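Local atomic coordinates of sialidase domain-containing protein (Dyadobacter fermentans, PDB entry 5HX0), a protein that is of unknown function but carries a BNR repeat-like region of the beta-propeller clan and is probably related to the non-viral sialidases. Residues 45-50 / 395-400; 54-59 / 75-80; 192-197 / 225-230; 232-237 / 260-265; 335-340 / 381-386. All coordinates share one frame; numbering follows the deposited sequence.

Contact 1 (45-50 / 395-400)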
# COMPACT_ATOMS: atom_id res chain seq x y z
N VAL A 45 2.73 -35.43 -7.09
CA VAL A 45 3.74 -35.31 -8.13
C VAL A 45 5.01 -34.69 -7.57
O VAL A 45 6.11 -35.24 -7.72
CB VAL A 45 3.18 -34.50 -9.30
CG1 VAL A 45 4.24 -34.30 -10.40
CG2 VAL A 45 1.95 -35.19 -9.86
N GLU A 46 4.88 -33.55 -6.90
CA GLU A 46 6.03 -32.86 -6.33
C GLU A 46 5.51 -31.73 -5.45
O GLU A 46 4.34 -31.35 -5.51
CB GLU A 46 6.93 -32.30 -7.42
CG GLU A 46 6.22 -31.35 -8.36
CD GLU A 46 7.14 -30.81 -9.44
OE1 GLU A 46 8.37 -30.71 -9.20
OE2 GLU A 46 6.64 -30.49 -10.54
N ASP A 47 6.40 -31.21 -4.62
CA ASP A 47 6.15 -29.97 -3.91
C ASP A 47 6.85 -28.83 -4.63
O ASP A 47 7.88 -29.03 -5.27
CB ASP A 47 6.67 -30.07 -2.48
CG ASP A 47 5.93 -31.12 -1.70
OD1 ASP A 47 4.70 -31.24 -1.90
OD2 ASP A 47 6.57 -31.83 -0.92
N VAL A 48 6.28 -27.62 -4.54
CA VAL A 48 6.88 -26.45 -5.17
C VAL A 48 6.92 -25.30 -4.17
O VAL A 48 6.17 -25.25 -3.19
CB VAL A 48 6.14 -26.02 -6.46
CG1 VAL A 48 6.11 -27.16 -7.43
CG2 VAL A 48 4.70 -25.54 -6.15
N VAL A 49 7.85 -24.37 -4.42
CA VAL A 49 7.90 -23.10 -3.71
C VAL A 49 7.34 -22.04 -4.66
O VAL A 49 7.77 -21.93 -5.81
CB VAL A 49 9.32 -22.75 -3.25
CG1 VAL A 49 9.35 -21.34 -2.67
CG2 VAL A 49 9.78 -23.75 -2.17
N ILE A 50 6.33 -21.31 -4.20
CA ILE A 50 5.60 -20.38 -5.03
C ILE A 50 6.09 -18.95 -4.85
O ILE A 50 6.27 -18.22 -5.82
CB ILE A 50 4.08 -20.51 -4.75
CG1 ILE A 50 3.59 -21.88 -5.22
CG2 ILE A 50 3.27 -19.34 -5.40
CD1 ILE A 50 2.11 -22.13 -5.03
N ALA A 395 3.82 -22.02 -0.75
CA ALA A 395 4.29 -23.27 -1.31
C ALA A 395 3.09 -24.03 -1.86
O ALA A 395 1.94 -23.58 -1.74
CB ALA A 395 5.03 -24.09 -0.26
N GLY A 396 3.35 -25.18 -2.45
CA GLY A 396 2.25 -25.99 -2.94
C GLY A 396 2.69 -27.42 -3.14
O GLY A 396 3.89 -27.74 -3.17
N SER A 397 1.69 -28.29 -3.25
CA SER A 397 1.88 -29.68 -3.60
C SER A 397 1.06 -29.94 -4.85
O SER A 397 -0.13 -29.62 -4.88
CB SER A 397 1.42 -30.60 -2.46
OG SER A 397 2.20 -30.43 -1.30
N ILE A 398 1.68 -30.51 -5.87
CA ILE A 398 0.97 -30.88 -7.09
C ILE A 398 0.54 -32.34 -6.98
O ILE A 398 1.38 -33.23 -6.79
CB ILE A 398 1.83 -30.63 -8.33
CG1 ILE A 398 2.15 -29.13 -8.44
CG2 ILE A 398 1.09 -31.08 -9.58
CD1 ILE A 398 3.05 -28.76 -9.61
N LEU A 399 -0.76 -32.58 -7.11
CA LEU A 399 -1.35 -33.91 -7.01
C LEU A 399 -1.83 -34.40 -8.37
O LEU A 399 -2.36 -33.62 -9.17
CB LEU A 399 -2.55 -33.91 -6.05
CG LEU A 399 -2.28 -33.40 -4.64
CD1 LEU A 399 -3.50 -33.67 -3.77
CD2 LEU A 399 -1.04 -34.09 -4.12
N GLU A 400 -1.66 -35.70 -8.62
CA GLU A 400 -2.30 -36.37 -9.75
C GLU A 400 -3.52 -37.11 -9.21
O GLU A 400 -3.38 -37.97 -8.33
CB GLU A 400 -1.33 -37.32 -10.44
CG GLU A 400 -1.86 -37.91 -11.74
CD GLU A 400 -1.06 -39.10 -12.23
OE1 GLU A 400 -1.04 -40.14 -11.52
OE2 GLU A 400 -0.43 -38.99 -13.31
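Ile398 meets strand 45-50 through CB, CG2 and CD1. CB lies 3.8 Å from Glu46 O, the carbonyl that accepts the Ile398 N-H. CG2, anti to the backbone N, is directed to Val45 CB at 4.0 Å, while the other branch ends in CD1, 4.1 Å from Val48 CG1 and alongside the Glu46 chain. Val45 N gives to Ile398 O at 2.6 Å while Glu46 O takes Ile398 N-H, so two residues pair with one, a classic beta bulge. Beyond the bulge the antiparallel register is regular, with Val48 and Gly396 exchanging two backbone bonds. On the face carrying Asp47 and Ser397, Ser397 OG donates to Asp47 OD1 at 2.7 Å, reaching the carboxylate on its anti side but 32° out of plane. OD2 of the same carboxylate forms a salt bridge with Lys44, and Glu46 has its own in Lys107. Where Gly396 has no side chain, Ile50 CD1 packs 3.6 Å from Ala395 O. Strand 42-51 is the outermost strand of a four-stranded antiparallel sheet, next to the C-terminal strand 393-401, consistent with the ring closure of a beta-propeller; strand 378-385 flanks 393-401 on its other edge.

Contact 2 (54-59 / 75-80)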
# COMPACT_ATOMS: atom_id res chain seq x y z
N GLU A 54 13.05 -13.77 2.43
CA GLU A 54 13.32 -13.71 3.87
C GLU A 54 12.95 -12.38 4.51
O GLU A 54 12.80 -12.33 5.73
CB GLU A 54 14.80 -14.01 4.13
CG GLU A 54 15.14 -15.45 3.96
CD GLU A 54 16.64 -15.70 4.06
OE1 GLU A 54 17.38 -14.74 4.37
OE2 GLU A 54 17.06 -16.84 3.80
N LYS A 55 12.80 -11.32 3.74
CA LYS A 55 12.38 -10.05 4.32
C LYS A 55 10.88 -9.97 4.58
O LYS A 55 10.43 -8.97 5.15
CB LYS A 55 12.80 -8.89 3.39
CG LYS A 55 14.32 -8.77 3.24
CD LYS A 55 14.67 -7.49 2.49
CE LYS A 55 16.14 -7.46 2.04
NZ LYS A 55 17.06 -8.03 3.06
N PHE A 56 10.10 -10.99 4.18
CA PHE A 56 8.64 -10.89 4.17
C PHE A 56 8.00 -12.08 4.86
O PHE A 56 8.49 -13.21 4.80
CB PHE A 56 8.08 -10.80 2.71
CG PHE A 56 8.39 -9.49 2.04
CD1 PHE A 56 7.83 -8.31 2.53
CD2 PHE A 56 9.24 -9.42 0.95
CE1 PHE A 56 8.10 -7.07 1.92
CE2 PHE A 56 9.52 -8.19 0.33
CZ PHE A 56 8.94 -7.00 0.83
N HIS A 57 6.89 -11.81 5.51
CA HIS A 57 5.95 -12.82 5.95
C HIS A 57 4.89 -12.93 4.85
O HIS A 57 4.16 -11.97 4.60
CB HIS A 57 5.37 -12.39 7.30
CG HIS A 57 4.48 -13.39 7.95
ND1 HIS A 57 3.19 -13.63 7.53
CD2 HIS A 57 4.67 -14.18 9.04
CE1 HIS A 57 2.64 -14.54 8.31
NE2 HIS A 57 3.51 -14.89 9.24
N ALA A 58 4.86 -14.07 4.16
CA ALA A 58 3.92 -14.31 3.06
C ALA A 58 2.99 -15.42 3.50
O ALA A 58 3.46 -16.50 3.87
CB ALA A 58 4.65 -14.69 1.76
N ALA A 59 1.68 -15.17 3.48
CA ALA A 59 0.77 -16.13 4.10
C ALA A 59 -0.64 -16.03 3.53
O ALA A 59 -0.99 -15.06 2.86
CB ALA A 59 0.75 -15.94 5.63
N PHE A 75 -2.06 -13.45 -2.01
CA PHE A 75 -1.66 -13.73 -0.64
C PHE A 75 -1.40 -12.42 0.09
O PHE A 75 -1.33 -11.34 -0.50
CB PHE A 75 -0.43 -14.67 -0.55
CG PHE A 75 0.82 -14.13 -1.22
CD1 PHE A 75 0.97 -14.21 -2.60
CD2 PHE A 75 1.85 -13.59 -0.47
CE1 PHE A 75 2.11 -13.75 -3.23
CE2 PHE A 75 3.01 -13.12 -1.09
CZ PHE A 75 3.14 -13.21 -2.47
N ARG A 76 -1.33 -12.54 1.41
CA ARG A 76 -0.97 -11.43 2.28
C ARG A 76 0.54 -11.35 2.38
O ARG A 76 1.19 -12.34 2.73
CB ARG A 76 -1.57 -11.63 3.68
CG ARG A 76 -1.19 -10.53 4.71
CD ARG A 76 -1.65 -10.95 6.12
NE ARG A 76 -1.44 -9.91 7.15
CZ ARG A 76 -0.33 -9.77 7.86
NH1 ARG A 76 0.72 -10.57 7.66
NH2 ARG A 76 -0.25 -8.80 8.78
N ARG A 77 1.10 -10.17 2.12
CA ARG A 77 2.52 -9.94 2.31
C ARG A 77 2.73 -8.79 3.28
O ARG A 77 2.13 -7.72 3.14
CB ARG A 77 3.24 -9.66 0.99
CG ARG A 77 4.76 -9.70 1.17
CD ARG A 77 5.51 -9.62 -0.16
NE ARG A 77 5.46 -8.27 -0.70
CZ ARG A 77 6.26 -7.81 -1.66
NH1 ARG A 77 6.14 -6.55 -2.09
NH2 ARG A 77 7.20 -8.60 -2.17
N ALA A 78 3.59 -9.01 4.27
CA ALA A 78 3.92 -8.03 5.29
C ALA A 78 5.39 -8.17 5.63
O ALA A 78 5.99 -9.22 5.36
CB ALA A 78 3.06 -8.23 6.56
N PRO A 79 6.01 -7.15 6.21
CA PRO A 79 7.40 -7.31 6.64
C PRO A 79 7.54 -8.48 7.60
O PRO A 79 6.69 -8.68 8.47
CB PRO A 79 7.72 -5.97 7.34
CG PRO A 79 6.79 -4.98 6.71
CD PRO A 79 5.52 -5.77 6.42
N ASP A 80 8.59 -9.27 7.39
CA ASP A 80 9.09 -10.09 8.49
C ASP A 80 9.75 -9.15 9.48
O ASP A 80 10.71 -8.46 9.13
CB ASP A 80 10.10 -11.13 8.01
CG ASP A 80 10.49 -12.13 9.12
OD1 ASP A 80 10.89 -11.68 10.23
OD2 ASP A 80 10.36 -13.35 8.89
O HOH W 1 12.71 -14.30 7.64
O HOH W 2 8.72 -14.72 7.12
O HOH W 3 1.37 -12.47 5.70
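The guanidinium of Arg77 lies flat on one face of the Phe56 ring, planes 14° apart and centres 3.9 Å apart, a cation-pi stack across the open end of the antiparallel hairpin 56-65/71-79. A bend at chi3 (74°) folds the arginine over the ring: CD makes a CH-pi contact, and Arg77 NH2 comes within 3.4 Å of Phe56 CE2. Ala78 O sits at the ring's edge. NH2 also bonds to Tyr51 OH, which gives the guanidinium a second hold, and Phe121 of the second subunit meets the Phe56 ring, so the stack belongs to the dimer interface. On the sheet face bearing His57 and Arg76, the imidazole and guanidinium planes stand 86° apart and meet through water 3, which lies in both planes at their edges; it is bonded to His57 ND1 at 2.8 Å, accepts from Arg76 NH1 and donates to Arg76 O. His57 NE2 is held by Asp365, and Arg76 NE by Gln125. His57 and Ala78 exchange two backbone bonds, as do Ala59 and Arg76. At the hairpin's open end Asp80 N donates to Lys55 O at 2.9 Å. Asp80 OD1 accepts from Lys82 N, and water 1 links Glu54 O to Asp80 OD2 with bonds of 2.7 and 2.8 Å.

Contact 3 (192-197 / 225-230)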
# COMPACT_ATOMS: atom_id res chain seq x y z
N GLU A 192 -26.65 -8.67 11.97
CA GLU A 192 -27.18 -8.49 13.32
C GLU A 192 -26.42 -9.23 14.41
O GLU A 192 -26.23 -8.65 15.49
CB GLU A 192 -28.67 -8.89 13.33
CG GLU A 192 -29.40 -8.60 14.63
CD GLU A 192 -30.85 -9.08 14.62
OE1 GLU A 192 -31.25 -9.76 13.64
OE2 GLU A 192 -31.59 -8.78 15.58
N PRO A 193 -25.96 -10.48 14.23
CA PRO A 193 -25.24 -11.15 15.32
C PRO A 193 -23.93 -10.48 15.72
O PRO A 193 -23.48 -10.69 16.85
CB PRO A 193 -24.99 -12.56 14.76
CG PRO A 193 -26.11 -12.75 13.78
CD PRO A 193 -26.28 -11.41 13.13
N GLU A 194 -23.31 -9.71 14.84
CA GLU A 194 -21.99 -9.12 15.11
C GLU A 194 -22.10 -7.94 16.07
O GLU A 194 -22.84 -6.98 15.81
CB GLU A 194 -21.37 -8.65 13.79
CG GLU A 194 -20.12 -7.79 13.93
CD GLU A 194 -18.96 -8.59 14.53
OE1 GLU A 194 -18.59 -9.62 13.93
OE2 GLU A 194 -18.43 -8.20 15.59
N ILE A 195 -21.33 -7.98 17.16
CA ILE A 195 -21.43 -6.92 18.16
C ILE A 195 -20.46 -5.77 17.99
O ILE A 195 -20.67 -4.71 18.59
CB ILE A 195 -21.23 -7.47 19.59
CG1 ILE A 195 -19.76 -7.89 19.77
CG2 ILE A 195 -22.25 -8.59 19.90
CD1 ILE A 195 -19.43 -8.43 21.13
N ASN A 196 -19.38 -5.95 17.22
CA ASN A 196 -18.30 -4.97 17.22
C ASN A 196 -18.59 -3.76 16.34
O ASN A 196 -19.39 -3.82 15.39
CB ASN A 196 -16.99 -5.61 16.76
CG ASN A 196 -16.43 -6.56 17.76
OD1 ASN A 196 -16.25 -7.74 17.48
ND2 ASN A 196 -16.17 -6.06 18.96
N TYR A 197 -17.93 -2.65 16.67
CA TYR A 197 -17.73 -1.50 15.79
C TYR A 197 -16.30 -1.52 15.25
O TYR A 197 -15.38 -2.01 15.91
CB TYR A 197 -17.98 -0.18 16.54
CG TYR A 197 -19.43 -0.03 16.96
CD1 TYR A 197 -20.36 0.52 16.08
CD2 TYR A 197 -19.87 -0.45 18.20
CE1 TYR A 197 -21.70 0.65 16.43
CE2 TYR A 197 -21.21 -0.33 18.57
CZ TYR A 197 -22.12 0.22 17.68
OH TYR A 197 -23.45 0.36 18.01
N ALA A 225 -18.13 -14.88 9.40
CA ALA A 225 -17.98 -15.02 10.83
C ALA A 225 -18.52 -13.78 11.51
O ALA A 225 -18.49 -12.69 10.94
CB ALA A 225 -16.50 -15.21 11.21
N ALA A 226 -19.01 -13.95 12.74
CA ALA A 226 -19.44 -12.79 13.51
C ALA A 226 -19.15 -13.04 14.98
O ALA A 226 -19.36 -14.15 15.48
CB ALA A 226 -20.94 -12.50 13.30
N THR A 227 -18.65 -12.01 15.66
CA THR A 227 -18.48 -12.06 17.11
C THR A 227 -19.84 -11.81 17.74
O THR A 227 -20.41 -10.73 17.54
CB THR A 227 -17.48 -11.01 17.60
OG1 THR A 227 -16.19 -11.25 17.03
CG2 THR A 227 -17.36 -11.04 19.13
N ASP A 228 -20.37 -12.79 18.46
CA ASP A 228 -21.68 -12.67 19.06
C ASP A 228 -21.66 -12.66 20.59
O ASP A 228 -22.72 -12.54 21.20
CB ASP A 228 -22.64 -13.77 18.55
CG ASP A 228 -22.12 -15.18 18.75
OD1 ASP A 228 -21.18 -15.43 19.53
OD2 ASP A 228 -22.72 -16.07 18.10
N ARG A 229 -20.49 -12.76 21.21
CA ARG A 229 -20.35 -12.60 22.64
C ARG A 229 -18.96 -12.03 22.89
O ARG A 229 -18.01 -12.38 22.19
CB ARG A 229 -20.52 -13.94 23.40
CG ARG A 229 -20.24 -13.85 24.90
CD ARG A 229 -20.73 -15.08 25.62
NE ARG A 229 -19.85 -16.24 25.43
CZ ARG A 229 -20.25 -17.50 25.56
NH1 ARG A 229 -21.52 -17.77 25.85
NH2 ARG A 229 -19.39 -18.50 25.38
N GLN A 230 -18.86 -11.15 23.88
CA GLN A 230 -17.59 -10.45 24.07
C GLN A 230 -16.70 -11.12 25.10
O GLN A 230 -15.48 -11.21 24.89
CB GLN A 230 -17.86 -9.01 24.47
CG GLN A 230 -16.62 -8.17 24.56
CD GLN A 230 -16.93 -6.74 24.94
OE1 GLN A 230 -18.10 -6.36 25.06
NE2 GLN A 230 -15.89 -5.95 25.15
O HOH W 4 -25.04 -11.13 18.98
O HOH W 5 -19.18 -10.00 11.22
O HOH W 6 -16.04 -10.26 14.60
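Glu194 OE1 is gripped by three groups: Thr227 N at 3.0 Å, water 5 and water 6. Here a loop without regular structure is fastened to the end of strand 220-229, in a sheet of the BNR repeat-like region. The amide of Thr227 reaches OE1 from 50° above the carboxylate plane; water 5 continues to Ala225 O, and water 6 is bonded to Thr227 OG1. The chain of Glu194 is bent at chi2 (66°), which brings the carboxylate back over the strand, and OE2 receives Asn196 N on its anti lone pair, so both carboxylate oxygens are bonded. In the reverse sense, Ile195 N donates to Thr227 O at 2.9 Å. Two CA-H...O contacts add to this link, Glu194 CA to Thr227 O and Asp228 CA to Pro193 O. Asp228 and Arg229 form a classic beta bulge opposite Lys234. The apolar flank is supplied by Ile195, whose CD1 lies 3.9 Å from Thr227 CG2 and 3.7 Å from Gln230 CB.

Contact 4 (232-237 / 260-265)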
# COMPACT_ATOMS: atom_id res chain seq x y z
N PRO A 232 -16.64 -14.65 27.57
CA PRO A 232 -15.47 -14.80 26.69
C PRO A 232 -15.85 -14.65 25.21
O PRO A 232 -17.02 -14.84 24.87
CB PRO A 232 -14.99 -16.22 27.01
CG PRO A 232 -16.24 -16.95 27.36
CD PRO A 232 -17.15 -15.95 28.04
N ASN A 233 -14.89 -14.27 24.38
CA ASN A 233 -15.12 -14.11 22.94
C ASN A 233 -15.76 -15.36 22.35
O ASN A 233 -15.32 -16.48 22.62
CB ASN A 233 -13.79 -13.80 22.25
CG ASN A 233 -13.93 -13.60 20.76
OD1 ASN A 233 -13.90 -14.56 19.98
ND2 ASN A 233 -14.08 -12.35 20.34
N LYS A 234 -16.81 -15.18 21.55
CA LYS A 234 -17.38 -16.28 20.78
C LYS A 234 -17.77 -15.78 19.40
O LYS A 234 -18.25 -14.65 19.25
CB LYS A 234 -18.60 -16.90 21.47
CG LYS A 234 -18.98 -18.28 20.90
CD LYS A 234 -20.12 -18.92 21.70
CE LYS A 234 -21.36 -18.06 21.64
NZ LYS A 234 -22.07 -18.15 20.31
N THR A 235 -17.56 -16.63 18.39
CA THR A 235 -18.00 -16.35 17.04
C THR A 235 -18.94 -17.45 16.55
O THR A 235 -18.88 -18.60 17.00
CB THR A 235 -16.81 -16.21 16.05
OG1 THR A 235 -16.04 -17.43 16.01
CG2 THR A 235 -15.90 -15.04 16.43
N SER A 236 -19.80 -17.07 15.61
CA SER A 236 -20.70 -17.99 14.92
C SER A 236 -20.65 -17.70 13.43
O SER A 236 -20.17 -16.65 13.00
CB SER A 236 -22.14 -17.84 15.46
OG SER A 236 -22.55 -16.48 15.36
N ASN A 237 -21.16 -18.65 12.63
CA ASN A 237 -21.17 -18.55 11.18
C ASN A 237 -22.58 -18.31 10.67
O ASN A 237 -23.56 -18.82 11.24
CB ASN A 237 -20.60 -19.82 10.52
CG ASN A 237 -19.08 -19.90 10.58
OD1 ASN A 237 -18.53 -20.94 10.91
ND2 ASN A 237 -18.40 -18.78 10.28
N LYS A 260 -20.99 -22.49 23.64
CA LYS A 260 -19.59 -22.45 24.05
C LYS A 260 -18.61 -22.50 22.89
O LYS A 260 -17.61 -21.78 22.91
CB LYS A 260 -19.28 -23.60 25.01
CG LYS A 260 -19.92 -23.42 26.38
CD LYS A 260 -19.56 -24.53 27.34
CE LYS A 260 -20.44 -24.47 28.58
NZ LYS A 260 -21.90 -24.56 28.25
N VAL A 261 -18.86 -23.34 21.90
CA VAL A 261 -17.91 -23.54 20.80
C VAL A 261 -18.02 -22.38 19.82
O VAL A 261 -19.12 -21.95 19.46
CB VAL A 261 -18.19 -24.89 20.12
CG1 VAL A 261 -17.27 -25.09 18.93
CG2 VAL A 261 -18.05 -26.05 21.13
N SER A 262 -16.86 -21.86 19.37
CA SER A 262 -16.82 -20.81 18.35
C SER A 262 -16.67 -21.43 16.96
O SER A 262 -16.00 -22.46 16.80
CB SER A 262 -15.66 -19.83 18.57
OG SER A 262 -15.82 -19.01 19.72
N PHE A 263 -17.28 -20.80 15.98
CA PHE A 263 -17.11 -21.14 14.57
C PHE A 263 -16.61 -19.88 13.88
O PHE A 263 -17.20 -18.81 14.07
CB PHE A 263 -18.43 -21.63 13.97
CG PHE A 263 -19.01 -22.79 14.70
CD1 PHE A 263 -18.57 -24.08 14.43
CD2 PHE A 263 -19.95 -22.59 15.70
CE1 PHE A 263 -19.09 -25.17 15.15
CE2 PHE A 263 -20.47 -23.66 16.40
CZ PHE A 263 -20.04 -24.95 16.13
N ASN A 264 -15.51 -19.99 13.13
CA ASN A 264 -14.98 -18.79 12.49
C ASN A 264 -14.72 -19.05 11.01
O ASN A 264 -15.63 -18.88 10.19
CB ASN A 264 -13.74 -18.25 13.24
CG ASN A 264 -12.75 -19.34 13.69
OD1 ASN A 264 -12.19 -20.07 12.87
ND2 ASN A 264 -12.50 -19.42 14.99
N GLU A 265 -13.51 -19.48 10.65
CA GLU A 265 -13.18 -19.59 9.22
C GLU A 265 -13.97 -20.72 8.56
O GLU A 265 -14.04 -21.83 9.09
CB GLU A 265 -11.67 -19.82 9.07
CG GLU A 265 -10.94 -18.62 9.55
CD GLU A 265 -9.45 -18.81 9.61
OE1 GLU A 265 -8.96 -19.97 9.58
OE2 GLU A 265 -8.75 -17.79 9.69
O HOH W 7 -13.54 -17.41 19.53
O HOH W 8 -20.87 -20.09 18.44
O HOH W 9 -13.48 -17.37 16.80
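Asn233 reaches Ser262 through water 7, which donates to Asn233 OD1 and is bonded to Ser262 OG. Next, Lys234 CG passes 3.5 Å from Ser262 OG before the chain bends at chi3 and chi4; its NZ forms a salt bridge with Asp228 and bonds to Asp258 O and water 8. Thr235 makes three direct bonds. Its N donates to Ser262 OG at 3.2 Å, and its O accepts Phe263 N at 2.9 Å. Thr235 OG1, set between the backbone N and carbonyl carbon, donates to Phe263 O at 2.6 Å, from 69° above that carbonyl plane, and accepts from water 9. Ser236 turns its CB away from strand 262-265 and bonds to His238 and Asp228. At Asn237, ND2 donates to Asn264 O at 2.8 Å, 173° at the hydrogen and in the amide plane, and also bonds to Val224 O; OD1, 3.1 Å from Phe263 CB, has no hydrogen-bond partner in the model. The strand axes, 64° apart, lie at the junction of two successive four-stranded sheets of a propeller-like fold. Hydroxyls, an amide and waters therefore do most of the joining, with Phe263 N to Thr235 O as the one direct backbone-to-backbone bond, and the buried Asn237 OD1 probably carries a desolvation cost.

Contact 5 (335-340 / 381-386)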
# COMPACT_ATOMS: atom_id res chain seq x y z
N LEU A 335 3.77 -31.24 11.92
CA LEU A 335 3.12 -30.06 11.35
C LEU A 335 3.09 -30.10 9.83
O LEU A 335 4.11 -30.35 9.20
CB LEU A 335 3.85 -28.81 11.80
CG LEU A 335 3.90 -28.55 13.30
CD1 LEU A 335 4.94 -27.48 13.58
CD2 LEU A 335 2.53 -28.10 13.76
N GLY A 336 1.92 -29.81 9.25
CA GLY A 336 1.86 -29.67 7.80
C GLY A 336 0.47 -29.50 7.21
O GLY A 336 -0.35 -28.74 7.74
N ILE A 337 0.22 -30.21 6.11
CA ILE A 337 -0.94 -29.99 5.25
C ILE A 337 -1.53 -31.35 4.94
O ILE A 337 -0.79 -32.28 4.60
CB ILE A 337 -0.56 -29.29 3.92
CG1 ILE A 337 0.34 -28.05 4.13
CG2 ILE A 337 -1.83 -29.01 3.07
CD1 ILE A 337 -0.31 -26.86 4.86
N ARG A 338 -2.86 -31.46 5.00
CA ARG A 338 -3.54 -32.72 4.72
C ARG A 338 -4.80 -32.48 3.89
O ARG A 338 -5.22 -31.34 3.67
CB ARG A 338 -3.87 -33.46 6.04
CG ARG A 338 -2.61 -33.76 6.85
CD ARG A 338 -2.86 -34.49 8.16
NE ARG A 338 -1.57 -34.76 8.80
CZ ARG A 338 -1.32 -35.83 9.55
NH1 ARG A 338 -2.26 -36.73 9.77
NH2 ARG A 338 -0.11 -35.98 10.07
N ALA A 339 -5.42 -33.57 3.43
CA ALA A 339 -6.62 -33.47 2.63
C ALA A 339 -7.33 -34.82 2.61
O ALA A 339 -6.77 -35.85 2.98
CB ALA A 339 -6.30 -33.03 1.19
N ARG A 340 -8.60 -34.79 2.17
CA ARG A 340 -9.30 -36.03 1.88
C ARG A 340 -10.29 -35.76 0.74
O ARG A 340 -10.72 -34.63 0.54
CB ARG A 340 -10.01 -36.59 3.12
CG ARG A 340 -10.89 -35.62 3.89
CD ARG A 340 -11.35 -36.22 5.25
NE ARG A 340 -10.26 -36.30 6.24
CZ ARG A 340 -10.26 -37.10 7.30
NH1 ARG A 340 -11.29 -37.92 7.52
NH2 ARG A 340 -9.23 -37.10 8.13
N VAL A 381 -2.43 -27.88 -4.76
CA VAL A 381 -2.85 -27.49 -3.42
C VAL A 381 -1.83 -26.46 -2.95
O VAL A 381 -0.71 -26.82 -2.59
CB VAL A 381 -2.94 -28.67 -2.45
CG1 VAL A 381 -3.45 -28.19 -1.08
CG2 VAL A 381 -3.82 -29.78 -3.04
N SER A 382 -2.19 -25.18 -2.98
CA SER A 382 -1.31 -24.17 -2.42
C SER A 382 -1.58 -24.00 -0.93
O SER A 382 -2.62 -24.39 -0.41
CB SER A 382 -1.50 -22.82 -3.14
OG SER A 382 -2.71 -22.20 -2.71
N TYR A 383 -0.61 -23.41 -0.24
CA TYR A 383 -0.69 -23.15 1.20
C TYR A 383 0.47 -22.22 1.53
O TYR A 383 1.31 -21.95 0.68
CB TYR A 383 -0.64 -24.44 2.04
CG TYR A 383 0.36 -25.46 1.54
CD1 TYR A 383 1.70 -25.40 1.92
CD2 TYR A 383 -0.04 -26.48 0.67
CE1 TYR A 383 2.62 -26.34 1.45
CE2 TYR A 383 0.87 -27.43 0.20
CZ TYR A 383 2.20 -27.34 0.59
OH TYR A 383 3.09 -28.26 0.12
N TYR A 384 0.49 -21.70 2.76
CA TYR A 384 1.72 -21.07 3.21
C TYR A 384 2.39 -21.99 4.21
O TYR A 384 1.79 -22.93 4.75
CB TYR A 384 1.51 -19.64 3.75
CG TYR A 384 1.07 -19.51 5.21
CD1 TYR A 384 -0.23 -19.80 5.59
CD2 TYR A 384 1.96 -19.03 6.20
CE1 TYR A 384 -0.66 -19.66 6.92
CE2 TYR A 384 1.54 -18.89 7.55
CZ TYR A 384 0.22 -19.21 7.89
OH TYR A 384 -0.22 -19.08 9.21
N PHE A 385 3.69 -21.77 4.39
CA PHE A 385 4.50 -22.81 5.01
C PHE A 385 5.74 -22.19 5.64
O PHE A 385 6.11 -21.05 5.35
CB PHE A 385 4.91 -23.89 3.99
CG PHE A 385 5.03 -25.26 4.60
CD1 PHE A 385 3.90 -25.94 4.99
CD2 PHE A 385 6.29 -25.85 4.79
CE1 PHE A 385 3.98 -27.22 5.56
CE2 PHE A 385 6.40 -27.10 5.36
CZ PHE A 385 5.25 -27.79 5.75
N ASN A 386 6.37 -22.97 6.52
CA ASN A 386 7.69 -22.66 7.03
C ASN A 386 8.34 -23.98 7.40
O ASN A 386 7.67 -24.90 7.88
CB ASN A 386 7.71 -21.72 8.24
CG ASN A 386 7.24 -22.42 9.52
OD1 ASN A 386 8.05 -22.98 10.26
ND2 ASN A 386 5.92 -22.41 9.76
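Strands 336-340 and 381-385 run nearly antiparallel, 156° between their directions, yet their axes come no closer than 8.6 Å, and the nearest CA pair, Gly336 and Phe385, is 7.9 Å apart. No hydrogen bond crosses: these are strands of two different sheets meeting through side chains. Ile337 carries most of the contact. Its CG1 stands over the centre of the Tyr383 ring, 3.6 Å from the centroid and 9° off the normal, a CH-pi contact over the ring face. Ile337 CD1 lies 3.7 Å from both Tyr383 CG and CB, at the root of the ring, while Ile337 CG2 approaches Tyr383 CD2 at 3.9 Å. Tyr383 CG occupies the position between its backbone N and carbonyl carbon (chi1 41°), an orientation that presents the ring face to the isoleucine. The Phe385 ring comes in beside it, with CE1 4.0 Å from Ile337 CG1; Gly336 CA meets the same ring at its edge, 3.9 Å from Phe385 CE1. Tyr383 OH bonds to Ser397 and Arg358. Pro369 of strand 367-375 touches both Ile337 and Tyr383, so the pair belongs to the apolar layer between two adjacent four-stranded sheets, an interface of the kind found between propeller blades.

Contacts 1 and 2 are antiparallel pairings within sheets, whereas contacts 4 and 5 join different sheets, and contact 3 fastens a loop to a strand. Contact 5, whose centre lies about 13 Å from the chain centre, is wholly buried and apolar; contact 4, also buried, is largely polar and hydrated. Contacts 1 and 3, with centres about 19 Å out, are partly buried, and contact 2 is buried and also touched by the second subunit. Contacts 1 and 5 share one sheet and touch through Ser397 and Tyr383; contacts 3 and 4 share another and touch through Asp228 and Ser236. Contact 2 meets contact 5 where Ala59 packs on Tyr384.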